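Local coordinates for protein glutaredoxin (Populus tremula x Populus tremuloides, PDB 2E7P) that probably reduces disulfides with the help of glutathione, as a glutaredoxin does, and binds a [2Fe-2S] cluster ligated in part by glutathione, at residues P21-S26 and S46-E51; S26-G31 and L52-D57. All coordinates share one frame; numbering follows the deposited sequence.

Interaction 1 of 2, residues P21-S26 and S46-E51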
ATOM      1  N   PRO C  21      -6.033  23.386   0.585  1.00 28.15           N
ATOM      2  CA  PRO C  21      -7.452  23.016   0.711  1.00 28.17           C
ATOM      3  C   PRO C  21      -7.697  21.508   0.940  1.00 27.28           C
ATOM      4  O   PRO C  21      -8.581  21.144   1.699  1.00 28.44           O
ATOM      5  CB  PRO C  21      -8.037  23.473  -0.630  1.00 28.35           C
ATOM      6  CG  PRO C  21      -7.192  24.673  -0.998  1.00 28.40           C
ATOM      7  CD  PRO C  21      -5.795  24.214  -0.617  1.00 28.53           C
ATOM      8  N   VAL C  22      -6.916  20.635   0.298  1.00 25.97           N
ATOM      9  CA  VAL C  22      -7.002  19.203   0.589  1.00 24.05           C
ATOM     10  C   VAL C  22      -5.600  18.678   0.835  1.00 23.74           C
ATOM     11  O   VAL C  22      -4.663  18.954   0.083  1.00 23.71           O
ATOM     12  CB  VAL C  22      -7.660  18.391  -0.532  1.00 23.26           C
ATOM     13  CG1 VAL C  22      -7.830  16.894  -0.118  1.00 23.54           C
ATOM     14  CG2 VAL C  22      -9.016  18.999  -0.944  1.00 24.82           C
ATOM     15  N   VAL C  23      -5.454  17.914   1.899  1.00 23.17           N
ATOM     16  CA  VAL C  23      -4.146  17.370   2.244  1.00 22.95           C
ATOM     17  C   VAL C  23      -4.291  15.882   2.558  1.00 22.58           C
ATOM     18  O   VAL C  23      -5.160  15.465   3.365  1.00 22.49           O
ATOM     19  CB  VAL C  23      -3.475  18.132   3.428  1.00 22.89           C
ATOM     20  CG1 VAL C  23      -2.170  17.408   3.849  1.00 23.79           C
ATOM     21  CG2 VAL C  23      -3.192  19.620   3.041  1.00 21.23           C
ATOM     22  N   VAL C  24      -3.448  15.103   1.902  1.00 21.98           N
ATOM     23  CA  VAL C  24      -3.410  13.646   2.088  1.00 22.20           C
ATOM     24  C   VAL C  24      -2.041  13.242   2.638  1.00 21.76           C
ATOM     25  O   VAL C  24      -1.063  13.268   1.926  1.00 21.87           O
ATOM     26  CB  VAL C  24      -3.684  12.891   0.756  1.00 21.30           C
ATOM     27  CG1 VAL C  24      -3.665  11.393   0.973  1.00 24.55           C
ATOM     28  CG2 VAL C  24      -5.058  13.281   0.176  1.00 21.21           C
ATOM     29  N   PHE C  25      -1.980  12.857   3.903  1.00 22.44           N
ATOM     30  CA  PHE C  25      -0.805  12.129   4.416  1.00 22.26           C
ATOM     31  C   PHE C  25      -0.812  10.681   3.901  1.00 21.85           C
ATOM     32  O   PHE C  25      -1.799   9.974   4.003  1.00 21.16           O
ATOM     33  CB  PHE C  25      -0.717  12.204   5.954  1.00 22.65           C
ATOM     34  CG  PHE C  25      -0.597  13.618   6.487  1.00 22.10           C
ATOM     35  CD1 PHE C  25       0.644  14.212   6.666  1.00 22.74           C
ATOM     36  CD2 PHE C  25      -1.731  14.334   6.832  1.00 22.63           C
ATOM     37  CE1 PHE C  25       0.764  15.489   7.195  1.00 21.68           C
ATOM     38  CE2 PHE C  25      -1.630  15.629   7.327  1.00 23.79           C
ATOM     39  CZ  PHE C  25      -0.369  16.202   7.513  1.00 24.13           C
ATOM     40  N   SER C  26       0.316  10.266   3.336  1.00 21.98           N
ATOM     41  CA  SER C  26       0.392   9.123   2.451  1.00 21.62           C
ATOM     42  C   SER C  26       1.755   8.409   2.603  1.00 22.54           C
ATOM     43  O   SER C  26       2.656   8.911   3.261  1.00 22.37           O
ATOM     44  CB  SER C  26       0.193   9.635   1.010  1.00 22.75           C
ATOM     45  OG  SER C  26       0.346   8.620   0.051  1.00 21.33           O
ATOM     46  N   SER C  46      -8.102  19.361  -6.487  1.00 25.20           N
ATOM     47  CA  SER C  46      -6.634  19.455  -6.338  1.00 26.91           C
ATOM     48  C   SER C  46      -6.287  19.169  -4.891  1.00 26.06           C
ATOM     49  O   SER C  46      -7.047  19.520  -3.979  1.00 25.94           O
ATOM     50  CB  SER C  46      -6.092  20.847  -6.701  1.00 27.54           C
ATOM     51  OG  SER C  46      -6.853  21.442  -7.745  1.00 33.63           O
ATOM     52  N   TYR C  47      -5.129  18.567  -4.640  1.00 25.56           N
ATOM     53  CA  TYR C  47      -4.839  18.200  -3.259  1.00 25.75           C
ATOM     54  C   TYR C  47      -3.346  18.164  -3.094  1.00 25.14           C
ATOM     55  O   TYR C  47      -2.623  18.031  -4.060  1.00 25.58           O
ATOM     56  CB  TYR C  47      -5.484  16.837  -2.895  1.00 25.67           C
ATOM     57  CG  TYR C  47      -5.220  15.751  -3.918  1.00 27.45           C
ATOM     58  CD1 TYR C  47      -4.120  14.876  -3.794  1.00 26.76           C
ATOM     59  CD2 TYR C  47      -6.042  15.616  -5.047  1.00 26.63           C
ATOM     60  CE1 TYR C  47      -3.875  13.903  -4.785  1.00 25.59           C
ATOM     61  CE2 TYR C  47      -5.797  14.645  -6.012  1.00 24.77           C
ATOM     62  CZ  TYR C  47      -4.725  13.804  -5.881  1.00 25.70           C
ATOM     63  OH  TYR C  47      -4.515  12.851  -6.874  1.00 27.48           O
ATOM     64  N   LYS C  48      -2.887  18.277  -1.868  1.00 25.02           N
ATOM     65  CA  LYS C  48      -1.478  18.144  -1.585  1.00 25.31           C
ATOM     66  C   LYS C  48      -1.216  16.769  -0.955  1.00 24.97           C
ATOM     67  O   LYS C  48      -1.943  16.335  -0.081  1.00 24.39           O
ATOM     68  CB  LYS C  48      -1.062  19.267  -0.645  1.00 25.53           C
ATOM     69  CG  LYS C  48       0.303  19.099  -0.075  1.00 26.64           C
ATOM     70  CD  LYS C  48       0.630  20.231   0.854  1.00 30.81           C
ATOM     71  CE  LYS C  48       1.996  19.996   1.447  1.00 33.12           C
ATOM     72  NZ  LYS C  48       2.668  21.282   1.516  1.00 37.52           N
ATOM     73  N   VAL C  49      -0.178  16.087  -1.414  1.00 25.31           N
ATOM     74  CA  VAL C  49       0.177  14.799  -0.876  1.00 25.30           C
ATOM     75  C   VAL C  49       1.447  14.973  -0.045  1.00 25.46           C
ATOM     76  O   VAL C  49       2.446  15.527  -0.519  1.00 25.84           O
ATOM     77  CB  VAL C  49       0.421  13.742  -1.976  1.00 25.02           C
ATOM     78  CG1 VAL C  49       0.741  12.426  -1.340  1.00 26.38           C
ATOM     79  CG2 VAL C  49      -0.810  13.586  -2.853  1.00 25.50           C
ATOM     80  N   VAL C  50       1.398  14.504   1.197  1.00 24.40           N
ATOM     81  CA  VAL C  50       2.596  14.480   2.027  1.00 23.71           C
ATOM     82  C   VAL C  50       3.005  13.043   2.099  1.00 23.29           C
ATOM     83  O   VAL C  50       2.393  12.290   2.796  1.00 22.41           O
ATOM     84  CB  VAL C  50       2.285  15.013   3.444  1.00 24.04           C
ATOM     85  CG1 VAL C  50       3.552  14.981   4.336  1.00 23.54           C
ATOM     86  CG2 VAL C  50       1.668  16.429   3.351  1.00 22.21           C
ATOM     87  N   GLU C  51       4.015  12.638   1.346  1.00 23.34           N
ATOM     88  CA  GLU C  51       4.462  11.260   1.434  1.00 24.04           C
ATOM     89  C   GLU C  51       5.367  11.113   2.644  1.00 24.83           C
ATOM     90  O   GLU C  51       6.504  11.564   2.635  1.00 24.70           O
ATOM     91  CB  GLU C  51       5.169  10.842   0.146  1.00 25.32           C
ATOM     92  CG  GLU C  51       4.320  11.066  -1.115  1.00 24.29           C
ATOM     93  CD  GLU C  51       3.261   9.976  -1.346  1.00 26.93           C
ATOM     94  OE1 GLU C  51       2.975   9.178  -0.430  1.00 26.82           O
ATOM     95  OE2 GLU C  51       2.662   9.939  -2.456  1.00 27.65           O
TER
HETATM   96  O   HOH W   1      -5.881  21.376  -2.353  1.00 30.35           O

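Interaction 2 of 2, residues S26-G31 and L52-D57. With FES (Fe2/s2 (inorganic) cluster), chain E; GSH (glutathione), chain H.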
ATOM      1  N   SER C  26       0.316  10.266   3.336  1.00 21.98           N
ATOM      2  CA  SER C  26       0.392   9.123   2.451  1.00 21.62           C
ATOM      3  C   SER C  26       1.755   8.409   2.603  1.00 22.54           C
ATOM      4  O   SER C  26       2.656   8.911   3.261  1.00 22.37           O
ATOM      5  CB  SER C  26       0.193   9.635   1.010  1.00 22.75           C
ATOM      6  OG  SER C  26       0.346   8.620   0.051  1.00 21.33           O
ATOM      7  N   LYS C  27       1.854   7.203   2.052  1.00 23.78           N
ATOM      8  CA  LYS C  27       3.106   6.491   1.862  1.00 23.69           C
ATOM      9  C   LYS C  27       3.096   6.113   0.378  1.00 23.76           C
ATOM     10  O   LYS C  27       2.036   5.780  -0.187  1.00 21.89           O
ATOM     11  CB  LYS C  27       3.182   5.214   2.714  1.00 24.86           C
ATOM     12  CG  LYS C  27       3.272   5.388   4.251  1.00 26.21           C
ATOM     13  CD  LYS C  27       4.654   5.687   4.739  1.00 28.64           C
ATOM     14  CE  LYS C  27       4.629   6.031   6.234  1.00 28.14           C
ATOM     15  NZ  LYS C  27       4.850   4.843   7.142  1.00 29.73           N
ATOM     16  N   THR C  28       4.275   6.181  -0.257  1.00 23.97           N
ATOM     17  CA  THR C  28       4.382   6.045  -1.714  1.00 23.71           C
ATOM     18  C   THR C  28       4.038   4.624  -2.149  1.00 23.43           C
ATOM     19  O   THR C  28       3.564   4.403  -3.249  1.00 23.61           O
ATOM     20  CB  THR C  28       5.804   6.348  -2.205  1.00 24.45           C
ATOM     21  OG1 THR C  28       6.726   5.496  -1.503  1.00 23.50           O
ATOM     22  CG2 THR C  28       6.166   7.838  -1.980  1.00 22.22           C
ATOM     23  N   TYR C  29       4.270   3.664  -1.265  1.00 23.98           N
ATOM     24  CA  TYR C  29       4.036   2.266  -1.582  1.00 24.86           C
ATOM     25  C   TYR C  29       2.586   1.778  -1.378  1.00 25.37           C
ATOM     26  O   TYR C  29       2.285   0.622  -1.710  1.00 26.69           O
ATOM     27  CB  TYR C  29       5.017   1.392  -0.781  1.00 25.69           C
ATOM     28  CG  TYR C  29       4.920   1.590   0.713  1.00 25.80           C
ATOM     29  CD1 TYR C  29       3.861   1.017   1.446  1.00 25.50           C
ATOM     30  CD2 TYR C  29       5.870   2.362   1.393  1.00 26.77           C
ATOM     31  CE1 TYR C  29       3.757   1.206   2.807  1.00 24.22           C
ATOM     32  CE2 TYR C  29       5.783   2.559   2.777  1.00 25.65           C
ATOM     33  CZ  TYR C  29       4.722   1.979   3.464  1.00 25.76           C
ATOM     34  OH  TYR C  29       4.640   2.178   4.805  1.00 24.70           O
ATOM     35  N   CYS C  30       1.684   2.620  -0.848  1.00 24.58           N
ATOM     36  CA  CYS C  30       0.402   2.098  -0.404  1.00 22.14           C
ATOM     37  C   CYS C  30      -0.733   2.294  -1.397  1.00 21.90           C
ATOM     38  O   CYS C  30      -1.080   3.409  -1.751  1.00 21.98           O
ATOM     39  CB  CYS C  30      -0.029   2.618   0.993  1.00 22.26           C
ATOM     40  SG  CYS C  30      -1.464   1.671   1.709  1.00 27.01           S
ATOM     41  N   GLY C  31      -1.385   1.192  -1.744  1.00 22.53           N
ATOM     42  CA  GLY C  31      -2.540   1.185  -2.613  1.00 21.28           C
ATOM     43  C   GLY C  31      -3.760   1.843  -2.017  1.00 21.62           C
ATOM     44  O   GLY C  31      -4.543   2.437  -2.744  1.00 21.48           O
ATOM     45  N   LEU C  52       4.871  10.464   3.698  1.00 25.23           N
ATOM     46  CA  LEU C  52       5.628  10.434   4.943  1.00 26.72           C
ATOM     47  C   LEU C  52       6.948   9.659   4.831  1.00 27.34           C
ATOM     48  O   LEU C  52       7.918  10.012   5.484  1.00 28.28           O
ATOM     49  CB  LEU C  52       4.767   9.915   6.096  1.00 26.37           C
ATOM     50  CG  LEU C  52       3.553  10.764   6.532  1.00 27.16           C
ATOM     51  CD1 LEU C  52       2.610   9.929   7.387  1.00 24.34           C
ATOM     52  CD2 LEU C  52       3.930  12.066   7.263  1.00 25.07           C
ATOM     53  N   ASP C  53       6.985   8.620   4.002  1.00 28.11           N
ATOM     54  CA  ASP C  53       8.205   7.809   3.819  1.00 29.09           C
ATOM     55  C   ASP C  53       9.281   8.556   3.014  1.00 29.94           C
ATOM     56  O   ASP C  53      10.390   8.056   2.822  1.00 30.19           O
ATOM     57  CB  ASP C  53       7.878   6.443   3.151  1.00 29.25           C
ATOM     58  CG  ASP C  53       7.118   6.584   1.819  1.00 28.33           C
ATOM     59  OD1 ASP C  53       6.337   7.546   1.634  1.00 25.65           O
ATOM     60  OD2 ASP C  53       7.308   5.716   0.937  1.00 30.38           O
ATOM     61  N   GLU C  54       8.967   9.743   2.518  1.00 29.86           N
ATOM     62  CA  GLU C  54      10.002  10.484   1.805  1.00 30.88           C
ATOM     63  C   GLU C  54      10.542  11.624   2.666  1.00 31.45           C
ATOM     64  O   GLU C  54      11.335  12.421   2.213  1.00 32.60           O
ATOM     65  CB  GLU C  54       9.486  10.980   0.454  1.00 30.34           C
ATOM     66  CG  GLU C  54       9.308   9.856  -0.562  1.00 30.00           C
ATOM     67  CD  GLU C  54       8.878  10.355  -1.913  1.00 31.30           C
ATOM     68  OE1 GLU C  54       8.239  11.429  -1.990  1.00 34.03           O
ATOM     69  OE2 GLU C  54       9.185   9.675  -2.914  1.00 34.13           O
ATOM     70  N   LEU C  55      10.093  11.695   3.907  1.00 32.63           N
ATOM     71  CA  LEU C  55      10.522  12.729   4.823  1.00 33.52           C
ATOM     72  C   LEU C  55      11.403  12.103   5.907  1.00 34.02           C
ATOM     73  O   LEU C  55      11.076  11.031   6.388  1.00 33.67           O
ATOM     74  CB  LEU C  55       9.303  13.400   5.444  1.00 33.80           C
ATOM     75  CG  LEU C  55       8.340  14.101   4.467  1.00 35.01           C
ATOM     76  CD1 LEU C  55       7.159  14.597   5.251  1.00 35.18           C
ATOM     77  CD2 LEU C  55       9.002  15.264   3.709  1.00 34.15           C
ATOM     78  N   SER C  56      12.497  12.764   6.297  1.00 34.14           N
ATOM     79  CA  SER C  56      13.338  12.240   7.380  1.00 34.85           C
ATOM     80  C   SER C  56      12.605  12.194   8.720  1.00 34.23           C
ATOM     81  O   SER C  56      12.832  11.291   9.515  1.00 34.45           O
ATOM     82  CB  SER C  56      14.661  13.031   7.528  1.00 35.23           C
ATOM     83  OG  SER C  56      14.410  14.429   7.623  1.00 38.05           O
ATOM     84  N   ASP C  57      11.718  13.151   8.962  1.00 33.63           N
ATOM     85  CA  ASP C  57      10.912  13.139  10.178  1.00 33.14           C
ATOM     86  C   ASP C  57       9.517  12.475   9.970  1.00 32.53           C
ATOM     87  O   ASP C  57       8.582  12.710  10.739  1.00 30.98           O
ATOM     88  CB  ASP C  57      10.755  14.574  10.673  1.00 33.53           C
ATOM     89  CG  ASP C  57      10.073  15.440   9.661  1.00 34.41           C
ATOM     90  OD1 ASP C  57      10.154  15.094   8.454  1.00 33.44           O
ATOM     91  OD2 ASP C  57       9.453  16.441  10.070  1.00 35.57           O
TER
HETATM   92 FE1  FES E1201      -1.492  -0.040   1.914  1.00  2.00          FE
HETATM   93 FE2  FES E1201      -1.116  -2.213   0.177  1.00  2.00          FE
HETATM   94  S1  FES E1201      -0.382  -1.130   1.224  1.00 30.48           S
HETATM   95  S2  FES E1201      -2.396  -1.144   0.859  1.00 27.58           S
HETATM   96  N1  GSH H1000      -8.919   1.482   7.606  1.00 23.94           N
HETATM   97  CA1 GSH H1000      -7.745   2.256   7.193  1.00 25.14           C
HETATM   98  C1  GSH H1000      -8.158   3.158   6.064  1.00 24.57           C
HETATM   99  O11 GSH H1000      -7.442   4.125   5.677  1.00 21.59           O
HETATM  100  O12 GSH H1000      -9.271   2.907   5.549  1.00 26.44           O
HETATM  101  CB1 GSH H1000      -6.597   1.299   6.833  1.00 24.39           C
HETATM  102  CG1 GSH H1000      -5.270   2.029   6.522  1.00 22.08           C
HETATM  103  CD1 GSH H1000      -4.086   1.104   6.602  1.00 20.93           C
HETATM  104  OE1 GSH H1000      -4.197  -0.057   6.968  1.00 19.52           O
HETATM  105  N2  GSH H1000      -2.902   1.642   6.335  1.00 21.28           N
HETATM  106  CA2 GSH H1000      -1.667   0.852   6.420  1.00 23.48           C
HETATM  107  C2  GSH H1000      -0.673   1.647   7.239  1.00 26.61           C
HETATM  108  O2  GSH H1000      -0.735   2.888   7.346  1.00 27.24           O
HETATM  109  CB2 GSH H1000      -1.110   0.587   4.984  1.00 23.13           C
HETATM  110  SG2 GSH H1000      -1.968  -0.265   3.593  1.00 27.67           S
HETATM  111  N3  GSH H1000       0.303   0.983   7.866  1.00 23.32           N
HETATM  112  CA3 GSH H1000       1.305   1.669   8.631  1.00 25.36           C
HETATM  113  C3  GSH H1000       2.177   2.453   7.657  1.00 30.17           C
HETATM  114  O31 GSH H1000       2.344   2.077   6.471  1.00 29.42           O
HETATM  115  O32 GSH H1000       2.732   3.474   8.086  1.00 33.73           O

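Interaction 1 of 2, residues P21-S26 and S46-E51
Val50 lies alongside the ring of Phe25, both side chains pointing the same way, and overlaps one side of it: Val50 CB comes within 3.7 Å of Phe25 CD1, and both methyls follow the ring on to CE1. Val50 also meets Val23, whose CG1 is 4.0 Å from Val50 CG2. These compact and flat apolar groups suit a buried sheet face; beyond them Phe25 reaches Leu16 and Ala17 of helix 3-18. At the start of the pair Val22 crosses Tyr47, CB to CB at 3.6 Å. The ring of Tyr47 then runs away from Val22, with Val49 CG2 in plane at its edge and the hydroxyl bonded to Thr41. The strands run parallel, their axes 20° apart, as the two ends of the beta-alpha-beta unit of the thioredoxin fold, with helix 31-42 on the Val24 and Ser26 face. Backbone bonds alternate from strand to strand: Lys48 N to Val22 O, Val24 N to Lys48 O (2.8 Å), Val50 N to Val24 O and Ser26 N to Val50 O. Before the first of them a water spans Val22 N and Ser46 O. At the far end Glu51 bends back at chi2 (-79°), which carries OE1 to 2.7 Å from Ser26 OG. The serine hydroxyl gives this bond from above the carboxylate plane, and a small polar residue fits there because helix 31-42 lies close by. Glu51 OE2 forms a salt bridge with Lys37 of that helix. An alanine in place of Glu51 would remove both oxygens, and is likely to leave the Lys37 charge without its mate and the Ser26 hydroxyl without the carboxylate oxygen that accepts its bond. On its other edge strand 22-26 is bonded to strand 76-79.

Interaction 2 of 2, residues S26-G31 and L52-D57
Thr28 and Asp53 make the tight part of this contact, the aspartate carboxylate gripping both polar hydrogens of the threonine. Asp53 OD2 takes the Thr28 OG1 hydroxyl at 2.5 Å through its syn lone pair, while OD1 accepts Thr28 N at 3.1 Å, also on the syn side but 31° out of the carboxylate plane. A further bond from Thr28 N to OD2 is weak. Thr28 OG1 sits between its backbone N and carbonyl carbon (chi1 55°), near enough to the N-H for a single carboxylate to accept from both. Next to it the backbone joins in, Leu52 N reaching Ser26 O at 2.7 Å, and the Lys27 chain crosses over Asp53 with CD 3.7 Å from Asp53 CB. Lys27 to Cys30 form a type I turn, and Cys30 is the N-cap of helix 31-42, which puts at the helix start the first cysteine of the Cys-Gly-Tyr-Cys active-site motif, this protein's version of the CPYC motif of its glutaredoxin subfamily. Its SG binds an iron of the [2Fe-2S] cluster, and the glutathione sulfur binds the same iron. The length of Lys27 lets NZ reach the glycine carboxylate of glutathione, 2.7 Å from O32, and Tyr29 OH meets the other oxygen, O31, at 2.8 Å. Lys27 CB rests over one face of the Tyr29 ring, toward its rim, while Asp53 OD2 lies near CD2 of that ring, the carboxylate almost perpendicular to it. The packing is looser at Glu54, which stands on the exposed side. Its extended chain crosses Thr28 at about a right angle and touches only the methyl, OE2 being 3.7 Å from Thr28 CG2; OE2 also forms a salt bridge with Arg35 of a second subunit. Leu52, by contrast, is buried and packs against Leu61 of helix 58-69 and Val74.

From the N terminus, helix 3-18 leads into strand 22-26, the first half of interaction 1, and the chain goes straight on through Ser26 into the 26-31 loop, the first half of interaction 2. Helix 31-42 follows; strand 48-51 then returns to close the loop of interaction 1, and immediately after it residues 52-57 close that of interaction 2. The segments alternate, so the two loops cross instead of nesting. Where they adjoin, Val50 CG1 packs on Leu55 CD1, and Phe25 on Leu52. Interaction 1 thus joins two strands of the sheet, and interaction 2 joins the loops at their C-terminal ends, beside the glutathione and cluster site and ahead of helix 58-69.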